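Local atomic coordinates of uncharacterized hypothetical protein (Bacteroides uniformis, PDB entry 4EIU), a protein that is of unknown function but belongs to the DUF3823 family, with an N-terminal domain assigned to the transthyretin clan of beta-sandwich folds. Residues A[31-35]-A[75-79]. Numbering follows the deposited sequence. Where two conformers were deposited one is given.
Sequences SEGIR and IDGPF
I34 meets P78 and F79 with the branches of its side chain. Its CG1 lies 3.9 Å from CD of P78, and the two side chains cross at about a right angle. CG2 of I34 comes to the edge of the F79 ring, near the ring plane, 4.1 Å from CE2. At chi1 -58° CG1 sits beside the backbone N and CG2 anti to it, where CG2 also comes near CB of I75. One face of the F79 ring lies against the backbone N of G77, which is 3.4 Å above the ring plane, toward the rim. P78 is the centre of an inverse gamma turn just past the strand end, closed by a weak bond from N of F79 to O of G77.

R35 and D76 form an antiparallel hydrogen-bonded pair. N of R35 donates a hydrogen bond to O of D76 (2.9 Å), and N of D76 donates one to O of R35 (3.1 Å). CA of I34 and CA of I75 add C-H...O contacts to the same two carbonyls.

The two side chains then run side by side. A bend at chi3 (73°) turns the guanidinium of R35 so that NH2 reaches OD2 of D76 at 3.0 Å in a salt bridge. The guanidinium and carboxylate planes are 82° apart, and NH2 meets OD2 from above the carboxylate plane. A water links NE of R35 to the same oxygen. NE of R74 makes a further salt bridge to OD2. A leucine in place of R35 would probably leave D76 with R74 alone of these two charge partners, and the water without its NE donor.

The contact begins the pairing of strand 35-40 with the end of strand 69-76 in the antiparallel sheet. I75 and F79 pack against strand 104-111. ND2 of N239, starting strand 239-247 of the second sheet, is hydrogen-bonded to O of P78, and NH1 of R237 to O of G33.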
ATOM      1  N   SER A  31      -3.545   6.686   7.092  1.00 40.77           N
ATOM      2  CA  SER A  31      -2.154   6.783   7.569  0.50 41.06           C
ATOM      3  C   SER A  31      -1.325   5.573   7.205  1.00 39.07           C
ATOM      4  O   SER A  31      -0.108   5.665   7.145  1.00 41.01           O
ATOM      5  CB  SER A  31      -2.107   6.960   9.105  0.50 44.01           C
ATOM      6  OG  SER A  31      -2.818   8.114   9.524  0.50 39.24           O
ATOM      7  N   GLU A  32      -1.994   4.428   6.982  1.00 40.43           N
ATOM      8  CA  GLU A  32      -1.315   3.161   6.631  1.00 41.87           C
ATOM      9  C   GLU A  32      -1.181   2.940   5.102  1.00 39.96           C
ATOM     10  O   GLU A  32      -0.820   1.848   4.631  1.00 37.03           O
ATOM     11  CB  GLU A  32      -2.010   1.971   7.271  1.00 43.32           C
ATOM     12  CG  GLU A  32      -2.254   2.154   8.769  1.00 44.88           C
ATOM     13  CD  GLU A  32      -3.502   2.980   9.104  1.00 49.60           C
ATOM     14  OE1 GLU A  32      -4.320   3.334   8.210  1.00 47.53           O
ATOM     15  OE2 GLU A  32      -3.641   3.304  10.295  1.00 54.13           O
ATOM     16  N   GLY A  33      -1.442   3.983   4.342  1.00 35.54           N
ATOM     17  CA  GLY A  33      -1.442   3.906   2.896  1.00 36.95           C
ATOM     18  C   GLY A  33      -0.099   4.343   2.312  1.00 39.17           C
ATOM     19  O   GLY A  33       0.957   4.017   2.845  1.00 36.86           O
ATOM     20  N   ILE A  34      -0.141   5.128   1.230  1.00 34.45           N
ATOM     21  CA  ILE A  34       1.096   5.619   0.597  1.00 34.78           C
ATOM     22  C   ILE A  34       1.266   7.088   0.941  1.00 35.69           C
ATOM     23  O   ILE A  34       0.487   7.955   0.472  1.00 35.53           O
ATOM     24  CB  ILE A  34       1.122   5.430  -0.929  1.00 36.24           C
ATOM     25  CG1 ILE A  34       0.960   3.973  -1.321  1.00 34.76           C
ATOM     26  CG2 ILE A  34       2.401   6.083  -1.516  1.00 33.63           C
ATOM     27  CD1 ILE A  34       0.829   3.723  -2.825  1.00 34.63           C
ATOM     28  N   ARG A  35       2.247   7.329   1.798  1.00 33.30           N
ATOM     29  CA  ARG A  35       2.596   8.648   2.331  1.00 34.08           C
ATOM     30  C   ARG A  35       3.429   9.463   1.380  1.00 35.34           C
ATOM     31  O   ARG A  35       4.382   8.943   0.795  1.00 38.17           O
ATOM     32  CB  ARG A  35       3.314   8.502   3.666  1.00 35.51           C
ATOM     33  CG  ARG A  35       3.398   9.770   4.503  1.00 36.13           C
ATOM     34  CD  ARG A  35       4.185   9.544   5.772  1.00 38.32           C
ATOM     35  NE  ARG A  35       5.611   9.419   5.438  1.00 36.88           N
ATOM     36  CZ  ARG A  35       6.581   9.199   6.317  1.00 41.27           C
ATOM     37  NH1 ARG A  35       6.321   9.066   7.621  1.00 41.59           N
ATOM     38  NH2 ARG A  35       7.831   9.073   5.875  1.00 39.94           N
ATOM     39  N   ILE A  75       8.098   9.289  -1.103  1.00 36.28           N
ATOM     40  CA  ILE A  75       6.937   8.473  -0.803  1.00 35.55           C
ATOM     41  C   ILE A  75       7.372   7.213  -0.013  1.00 38.28           C
ATOM     42  O   ILE A  75       8.507   6.765  -0.146  1.00 35.02           O
ATOM     43  CB  ILE A  75       6.123   8.110  -2.057  1.00 36.03           C
ATOM     44  CG1 ILE A  75       6.921   7.192  -3.025  1.00 37.73           C
ATOM     45  CG2 ILE A  75       5.644   9.438  -2.753  1.00 33.60           C
ATOM     46  CD1 ILE A  75       6.129   6.545  -4.184  1.00 34.69           C
ATOM     47  N   ASP A  76       6.504   6.749   0.866  1.00 34.47           N
ATOM     48  CA  ASP A  76       6.682   5.499   1.617  1.00 34.46           C
ATOM     49  C   ASP A  76       5.359   4.715   1.535  1.00 36.16           C
ATOM     50  O   ASP A  76       4.257   5.314   1.498  1.00 34.78           O
ATOM     51  CB  ASP A  76       6.958   5.843   3.073  1.00 35.33           C
ATOM     52  CG  ASP A  76       8.308   6.505   3.279  1.00 39.70           C
ATOM     53  OD1 ASP A  76       9.308   5.807   3.531  1.00 38.49           O
ATOM     54  OD2 ASP A  76       8.368   7.744   3.253  1.00 36.96           O
ATOM     55  N   GLY A  77       5.440   3.391   1.532  1.00 33.20           N
ATOM     56  CA  GLY A  77       4.258   2.614   1.299  1.00 33.25           C
ATOM     57  C   GLY A  77       4.547   1.143   1.404  1.00 34.53           C
ATOM     58  O   GLY A  77       5.578   0.790   1.981  1.00 33.57           O
ATOM     59  N   PRO A  78       3.653   0.300   0.839  1.00 36.13           N
ATOM     60  CA  PRO A  78       3.815  -1.174   0.792  1.00 33.10           C
ATOM     61  C   PRO A  78       4.731  -1.587  -0.370  1.00 33.31           C
ATOM     62  O   PRO A  78       4.338  -2.301  -1.270  1.00 35.13           O
ATOM     63  CB  PRO A  78       2.372  -1.657   0.614  1.00 37.72           C
ATOM     64  CG  PRO A  78       1.769  -0.602  -0.276  1.00 37.55           C
ATOM     65  CD  PRO A  78       2.349   0.689   0.270  1.00 35.93           C
ATOM     66  N   PHE A  79       5.954  -1.094  -0.281  1.00 34.78           N
ATOM     67  CA  PHE A  79       6.985  -1.260  -1.286  1.00 34.38           C
ATOM     68  C   PHE A  79       8.371  -1.024  -0.675  1.00 34.09           C
ATOM     69  O   PHE A  79       8.531  -0.364   0.356  1.00 35.14           O
ATOM     70  CB  PHE A  79       6.726  -0.396  -2.538  1.00 33.07           C
ATOM     71  CG  PHE A  79       6.466   1.071  -2.254  1.00 31.76           C
ATOM     72  CD1 PHE A  79       7.500   1.929  -1.964  1.00 33.65           C
ATOM     73  CD2 PHE A  79       5.156   1.580  -2.332  1.00 34.86           C
ATOM     74  CE1 PHE A  79       7.244   3.297  -1.778  1.00 34.13           C
ATOM     75  CE2 PHE A  79       4.888   2.937  -2.113  1.00 31.37           C
ATOM     76  CZ  PHE A  79       5.937   3.775  -1.828  1.00 34.25           C
TER
HETATM   77  O   HOH W   1       6.736   9.776   2.778  1.00 37.94           O